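Side-chain contacts in putative signal recognition particle protein (Chaetomium thermophilum, PDB 5CK4), which probably works as the GTP-binding beta subunit of the signal recognition particle receptor, an Arf-like GTPase of the endoplasmic reticulum membrane, caught here with GDP: residues G124-H129 / A186-D191; E292-N297 / W309-E314. All blocks are in the same frame, centred on the assembly; numbering follows the deposited sequence.

Contact 1 (G124-H129 / A186-D191); sequences GTTLQH and ASYLYD
Leu127 supplies most of the apolar contact between helix segments 124-129 and 186-191, and both of its methyls are engaged. CD1 rests on Asp191 CB at 3.8 Å, while CD2 lies 3.8 Å from Asp191 O, a van der Waals touch on the backbone. With CG anti to its own carbonyl carbon (chi1 -64°), the fork is carried across to the second helix and straddles the start of the Asp191 side chain, which contributes its methylene to the packing.

The aromatic contact is looser. Leu127 CD2 approaches the edge of the Tyr188 ring near its plane, 4.4 Å from CE1, and the hydroxyl end of the same ring comes within 4.3 Å, OH to Thr126 CB. Tyr188 does not start out in the direction of helix 123-131, but its ring and hydroxyl come nearer to it.

Short-segment axes 11.4 Å apart at 32° and just 168 Å² of buried surface indicate a modest contact made by side-chain ends rather than close backbone packing. Leu127 also packs on Val192 and Ser195 further along helix 180-201, and Arg123 makes a cation-pi contact with Tyr188. Thr126 and Tyr188 both touch Ile25, the last residue of strand 21-25, so the two helices meet over the end of the strand that leads into the P-loop.

Contact 2 (E292-N297 / W309-E314); sequences EVMGGN and WRWIGE. With GDP (guanosine-5'-diphosphate), chain C.
Trp311 and Glu292 form the polar first shell: the indole NE1 donates to Glu292 OE1 at 2.7 Å, with an N-H...O angle of 148°. The acceptor lies at the ring edge, slightly out of the indole plane, whereas the donor stands above the carboxylate, whose plane is turned 88° from the ring. The glutamate also packs through its stem, CB lying 3.9 Å from Trp311 CZ2. Alongside, Met294 brings its terminal methyl obliquely against the pyrrole part of the indole, CE to CD1 3.6 Å and CE to CG 3.9 Å.

Torsions account for this convergence. Glu292 runs out nearly straight, its CG opposite the backbone N, whereas Met294 leaves the strand in the same way and bends at its last torsion (chi3 -49°), turning CE to the ring. Were Trp311 replaced by an alanine, Glu292 OE1 would probably lose its indole donor and a gap would be likely to open beside the methionine methyl.

Further out, Trp311 packs on Pro213 and Leu215 and makes a cation-pi contact with Arg315. Backbone bonds from Glu292 and Met294 to strand 214-219 fix the strand, while Met294 O accepts from Trp308 NE1. Beyond the strand, Asn297 CA comes 3.5 Å from GDP O6, and its side chain bonds to Ile299 O and Gly304 N, bracing the guanine-side loop. A C-terminal helix packed on the edge strand, 291-295, which runs parallel to its neighbour 214-219 in a mixed sheet, fits the Arf-like P-loop GTPase fold.

Contacts 1 and 2 lie on opposite sides of the chain's centre, their own centres 20 Å apart and their nearest atoms about 7 Å apart, and they do not touch. The sheet connects them: strand 21-25, touched by contact 1, pairs with strand 159-170, which pairs with 214-219, which in turn pairs with 291-295 of contact 2. The two relate to different ends of the nucleotide. Contact 1 is nearer the phosphates: the Tyr188 side chain is about 9 Å from GDP and about 7 Å from the side chain of Lys32, which binds it. In contact 2, segment 292-297 runs on to Asn297, which lies at guanine O6, whereas the Met294 side chain stays about 10 Å from that of nucleotide-binding Asn219.

Contact 1 (G124-H129 / A186-D191)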
loop_
_atom_site.group_PDB
_atom_site.type_symbol
_atom_site.label_atom_id
_atom_site.label_comp_id
_atom_site.label_asym_id
_atom_site.label_seq_id
_atom_site.Cartn_x
_atom_site.Cartn_y
_atom_site.Cartn_z
ATOM N N GLY A 124 -5.969 -11.101 5.756
ATOM C CA GLY A 124 -4.943 -11.816 6.503
ATOM C C GLY A 124 -3.846 -12.428 5.646
ATOM O O GLY A 124 -2.667 -12.367 5.989
ATOM N N THR A 125 -4.241 -13.007 4.521
ATOM C CA THR A 125 -3.314 -13.613 3.569
ATOM C C THR A 125 -2.274 -12.624 3.062
ATOM O O THR A 125 -1.089 -12.938 2.954
ATOM C CB THR A 125 -4.075 -14.109 2.338
ATOM O OG1 THR A 125 -5.115 -15.003 2.747
ATOM C CG2 THR A 125 -3.136 -14.825 1.382
ATOM N N THR A 126 -2.739 -11.425 2.740
ATOM C CA THR A 126 -1.876 -10.383 2.204
ATOM C C THR A 126 -0.902 -9.898 3.269
ATOM O O THR A 126 0.292 -9.715 3.012
ATOM C CB THR A 126 -2.714 -9.201 1.705
ATOM O OG1 THR A 126 -3.625 -9.664 0.702
ATOM C CG2 THR A 126 -1.824 -8.128 1.118
ATOM N N LEU A 127 -1.417 -9.704 4.477
ATOM C CA LEU A 127 -0.597 -9.246 5.588
ATOM C C LEU A 127 0.541 -10.227 5.910
ATOM O O LEU A 127 1.610 -9.811 6.361
ATOM C CB LEU A 127 -1.462 -8.986 6.832
ATOM C CG LEU A 127 -2.519 -7.874 6.767
ATOM C CD1 LEU A 127 -3.308 -7.826 8.067
ATOM C CD2 LEU A 127 -1.894 -6.501 6.472
ATOM N N GLN A 128 0.316 -11.519 5.672
ATOM C CA GLN A 128 1.325 -12.531 5.969
ATOM C C GLN A 128 2.572 -12.347 5.118
ATOM O O GLN A 128 3.677 -12.553 5.597
ATOM C CB GLN A 128 0.768 -13.945 5.806
ATOM C CG GLN A 128 -0.356 -14.274 6.771
ATOM C CD GLN A 128 -0.094 -13.773 8.180
ATOM O OE1 GLN A 128 0.736 -14.327 8.908
ATOM N NE2 GLN A 128 -0.805 -12.718 8.574
ATOM N N HIS A 129 2.395 -11.943 3.863
ATOM C CA HIS A 129 3.531 -11.610 3.007
ATOM C C HIS A 129 4.371 -10.471 3.588
ATOM O O HIS A 129 5.587 -10.443 3.425
ATOM C CB HIS A 129 3.058 -11.214 1.605
ATOM C CG HIS A 129 2.365 -12.316 0.859
ATOM N ND1 HIS A 129 2.943 -13.549 0.643
ATOM C CD2 HIS A 129 1.151 -12.362 0.261
ATOM C CE1 HIS A 129 2.111 -14.311 -0.044
ATOM N NE2 HIS A 129 1.017 -13.613 -0.291
ATOM N N ALA A 186 -8.223 3.346 7.107
ATOM C CA ALA A 186 -7.038 3.581 7.939
ATOM C C ALA A 186 -6.705 2.357 8.788
ATOM O O ALA A 186 -5.552 2.094 9.077
ATOM C CB ALA A 186 -7.248 4.782 8.835
ATOM N N SER A 187 -7.731 1.633 9.214
ATOM C CA SER A 187 -7.517 0.413 9.983
ATOM C C SER A 187 -6.713 -0.613 9.173
ATOM O O SER A 187 -5.796 -1.246 9.689
ATOM C CB SER A 187 -8.858 -0.165 10.436
ATOM O OG SER A 187 -8.656 -1.326 11.205
ATOM N N TYR A 188 -7.064 -0.769 7.903
ATOM C CA TYR A 188 -6.327 -1.651 6.994
ATOM C C TYR A 188 -4.906 -1.153 6.790
ATOM O O TYR A 188 -3.939 -1.921 6.900
ATOM C CB TYR A 188 -7.041 -1.728 5.647
ATOM C CG TYR A 188 -6.608 -2.859 4.736
ATOM C CD1 TYR A 188 -5.653 -3.795 5.131
ATOM C CD2 TYR A 188 -7.166 -2.987 3.472
ATOM C CE1 TYR A 188 -5.261 -4.826 4.280
ATOM C CE2 TYR A 188 -6.783 -3.999 2.619
ATOM C CZ TYR A 188 -5.834 -4.922 3.030
ATOM O OH TYR A 188 -5.488 -5.944 2.165
ATOM N N LEU A 189 -4.773 0.138 6.500
ATOM C CA LEU A 189 -3.446 0.729 6.318
ATOM C C LEU A 189 -2.591 0.561 7.579
ATOM O O LEU A 189 -1.382 0.264 7.503
ATOM C CB LEU A 189 -3.578 2.212 5.937
ATOM C CG LEU A 189 -2.261 2.979 5.758
ATOM C CD1 LEU A 189 -1.407 2.347 4.657
ATOM C CD2 LEU A 189 -2.595 4.420 5.423
ATOM N N TYR A 190 -3.205 0.750 8.743
ATOM C CA TYR A 190 -2.494 0.542 10.000
ATOM C C TYR A 190 -1.855 -0.848 10.035
ATOM O O TYR A 190 -0.671 -0.976 10.339
ATOM C CB TYR A 190 -3.438 0.730 11.206
ATOM C CG TYR A 190 -2.739 0.825 12.566
ATOM C CD1 TYR A 190 -2.295 -0.313 13.232
ATOM C CD2 TYR A 190 -2.543 2.053 13.185
ATOM C CE1 TYR A 190 -1.658 -0.222 14.477
ATOM C CE2 TYR A 190 -1.920 2.149 14.428
ATOM C CZ TYR A 190 -1.479 1.013 15.065
ATOM O OH TYR A 190 -0.854 1.107 16.303
ATOM N N ASP A 191 -2.638 -1.879 9.714
ATOM C CA ASP A 191 -2.143 -3.255 9.741
ATOM C C ASP A 191 -1.045 -3.499 8.715
ATOM O O ASP A 191 -0.105 -4.245 8.972
ATOM C CB ASP A 191 -3.275 -4.266 9.506
ATOM C CG ASP A 191 -4.233 -4.359 10.676
ATOM O OD1 ASP A 191 -3.833 -4.002 11.802
ATOM O OD2 ASP A 191 -5.388 -4.784 10.458
#

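Contact 2 (E292-N297 / W309-E314)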
loop_
_atom_site.group_PDB
_atom_site.type_symbol
_atom_site.label_atom_id
_atom_site.label_comp_id
_atom_site.label_asym_id
_atom_site.label_seq_id
_atom_site.Cartn_x
_atom_site.Cartn_y
_atom_site.Cartn_z
ATOM N N GLU A 292 4.737 7.289 1.021
ATOM C CA GLU A 292 4.365 8.564 0.372
ATOM C C GLU A 292 2.917 8.536 -0.133
ATOM O O GLU A 292 2.445 7.522 -0.650
ATOM C CB GLU A 292 5.324 8.891 -0.792
ATOM C CG GLU A 292 5.091 10.270 -1.437
ATOM C CD GLU A 292 6.169 10.673 -2.438
ATOM O OE1 GLU A 292 7.321 10.189 -2.324
ATOM O OE2 GLU A 292 5.859 11.479 -3.347
ATOM N N VAL A 293 2.221 9.658 -0.004
ATOM C CA VAL A 293 0.843 9.750 -0.470
ATOM C C VAL A 293 0.860 10.498 -1.800
ATOM O O VAL A 293 1.498 11.552 -1.921
ATOM C CB VAL A 293 -0.038 10.485 0.551
ATOM C CG1 VAL A 293 -1.479 10.621 0.046
ATOM C CG2 VAL A 293 0.002 9.764 1.893
ATOM N N MET A 294 0.188 9.960 -2.807
ATOM C CA MET A 294 0.228 10.583 -4.141
ATOM C C MET A 294 -1.138 10.456 -4.793
ATOM O O MET A 294 -1.721 9.371 -4.803
ATOM C CB MET A 294 1.295 9.918 -5.017
ATOM C CG MET A 294 1.444 10.544 -6.426
ATOM S SD MET A 294 2.829 9.847 -7.348
ATOM C CE MET A 294 4.137 9.960 -6.119
ATOM N N GLY A 295 -1.664 11.558 -5.315
ATOM C CA GLY A 295 -2.942 11.505 -6.004
ATOM C C GLY A 295 -2.842 10.988 -7.421
ATOM O O GLY A 295 -1.790 11.062 -8.068
ATOM N N GLY A 296 -3.949 10.446 -7.913
ATOM C CA GLY A 296 -4.032 10.025 -9.300
ATOM C C GLY A 296 -5.428 9.552 -9.648
ATOM O O GLY A 296 -6.342 9.645 -8.824
ATOM N N ASN A 297 -5.595 9.054 -10.869
ATOM C CA ASN A 297 -6.870 8.509 -11.312
ATOM C C ASN A 297 -6.669 7.514 -12.452
ATOM O O ASN A 297 -5.748 7.653 -13.255
ATOM C CB ASN A 297 -7.827 9.641 -11.716
ATOM C CG ASN A 297 -7.300 10.469 -12.876
ATOM O OD1 ASN A 297 -6.358 11.238 -12.718
ATOM N ND2 ASN A 297 -7.903 10.309 -14.048
ATOM N N TRP A 309 3.349 5.064 -11.447
ATOM C CA TRP A 309 4.262 4.107 -12.074
ATOM C C TRP A 309 5.718 4.556 -11.974
ATOM O O TRP A 309 6.622 3.731 -11.847
ATOM C CB TRP A 309 3.930 3.873 -13.559
ATOM C CG TRP A 309 2.507 3.452 -13.879
ATOM C CD1 TRP A 309 1.745 3.910 -14.912
ATOM C CD2 TRP A 309 1.692 2.490 -13.178
ATOM N NE1 TRP A 309 0.512 3.304 -14.902
ATOM C CE2 TRP A 309 0.451 2.432 -13.847
ATOM C CE3 TRP A 309 1.888 1.682 -12.054
ATOM C CZ2 TRP A 309 -0.587 1.601 -13.428
ATOM C CZ3 TRP A 309 0.855 0.860 -11.639
ATOM C CH2 TRP A 309 -0.363 0.822 -12.328
ATOM N N ARG A 310 5.938 5.862 -12.054
ATOM C CA ARG A 310 7.287 6.418 -11.985
ATOM C C ARG A 310 7.884 6.235 -10.591
ATOM O O ARG A 310 9.044 5.852 -10.445
ATOM C CB ARG A 310 7.255 7.903 -12.343
ATOM C CG ARG A 310 8.607 8.581 -12.399
ATOM C CD ARG A 310 8.488 9.955 -13.058
ATOM N NE ARG A 310 7.945 9.871 -14.418
ATOM C CZ ARG A 310 6.693 10.176 -14.757
ATOM N NH1 ARG A 310 5.835 10.594 -13.836
ATOM N NH2 ARG A 310 6.295 10.065 -16.020
ATOM N N TRP A 311 7.072 6.509 -9.573
ATOM C CA TRP A 311 7.508 6.405 -8.182
ATOM C C TRP A 311 7.966 4.979 -7.862
ATOM O O TRP A 311 9.037 4.773 -7.280
ATOM C CB TRP A 311 6.367 6.834 -7.253
ATOM C CG TRP A 311 6.747 7.027 -5.813
ATOM C CD1 TRP A 311 7.145 8.191 -5.217
ATOM C CD2 TRP A 311 6.749 6.028 -4.784
ATOM N NE1 TRP A 311 7.396 7.976 -3.881
ATOM C CE2 TRP A 311 7.162 6.656 -3.592
ATOM C CE3 TRP A 311 6.453 4.663 -4.758
ATOM C CZ2 TRP A 311 7.275 5.967 -2.390
ATOM C CZ3 TRP A 311 6.567 3.979 -3.556
ATOM C CH2 TRP A 311 6.974 4.633 -2.394
ATOM N N ILE A 312 7.159 4.002 -8.268
ATOM C CA ILE A 312 7.483 2.589 -8.064
ATOM C C ILE A 312 8.698 2.162 -8.874
ATOM O O ILE A 312 9.609 1.503 -8.361
ATOM C CB ILE A 312 6.287 1.683 -8.433
ATOM C CG1 ILE A 312 5.104 1.949 -7.496
ATOM C CG2 ILE A 312 6.690 0.216 -8.390
ATOM C CD1 ILE A 312 5.300 1.461 -6.076
ATOM N N GLY A 313 8.702 2.543 -10.148
ATOM C CA GLY A 313 9.807 2.238 -11.040
ATOM C C GLY A 313 11.163 2.710 -10.542
ATOM O O GLY A 313 12.173 2.050 -10.775
ATOM N N GLU A 314 11.196 3.849 -9.858
ATOM C CA GLU A 314 12.463 4.384 -9.351
ATOM C C GLU A 314 12.949 3.672 -8.087
ATOM O O GLU A 314 14.053 3.933 -7.610
ATOM C CB GLU A 314 12.344 5.883 -9.079
ATOM C CG GLU A 314 12.263 6.730 -10.332
ATOM C CD GLU A 314 11.963 8.186 -10.036
ATOM O OE1 GLU A 314 11.736 8.522 -8.853
ATOM O OE2 GLU A 314 11.950 8.991 -10.989
HETATM P PB GDP C . -11.700 -2.871 -6.737
HETATM O O1B GDP C . -11.040 -3.932 -7.569
HETATM O O2B GDP C . -10.671 -2.241 -5.810
HETATM O O3B GDP C . -12.822 -3.402 -5.876
HETATM O O3A GDP C . -12.281 -1.678 -7.638
HETATM P PA GDP C . -12.775 -1.749 -9.174
HETATM O O1A GDP C . -11.609 -1.882 -10.102
HETATM O O2A GDP C . -13.830 -2.805 -9.391
HETATM O "O5'" GDP C . -13.366 -0.269 -9.228
HETATM C "C5'" GDP C . -14.481 0.079 -8.423
HETATM C "C4'" GDP C . -15.272 1.140 -9.170
HETATM O "O4'" GDP C . -14.534 2.364 -9.175
HETATM C "C3'" GDP C . -15.503 0.766 -10.629
HETATM O "O3'" GDP C . -16.790 1.268 -10.990
HETATM C "C2'" GDP C . -14.452 1.559 -11.383
HETATM O "O2'" GDP C . -14.856 1.904 -12.706
HETATM C "C1'" GDP C . -14.351 2.801 -10.527
HETATM N N9 GDP C . -13.045 3.480 -10.663
HETATM C C8 GDP C . -11.815 2.926 -10.614
HETATM N N7 GDP C . -10.859 3.886 -10.752
HETATM C C5 GDP C . -11.492 5.064 -10.865
HETATM C C6 GDP C . -11.091 6.466 -11.049
HETATM O O6 GDP C . -9.875 6.764 -11.101
HETATM N N1 GDP C . -12.069 7.390 -11.113
HETATM C C2 GDP C . -13.381 7.076 -11.052
HETATM N N2 GDP C . -14.310 8.059 -11.141
HETATM N N3 GDP C . -13.821 5.805 -10.892
HETATM C C4 GDP C . -12.930 4.787 -10.805
#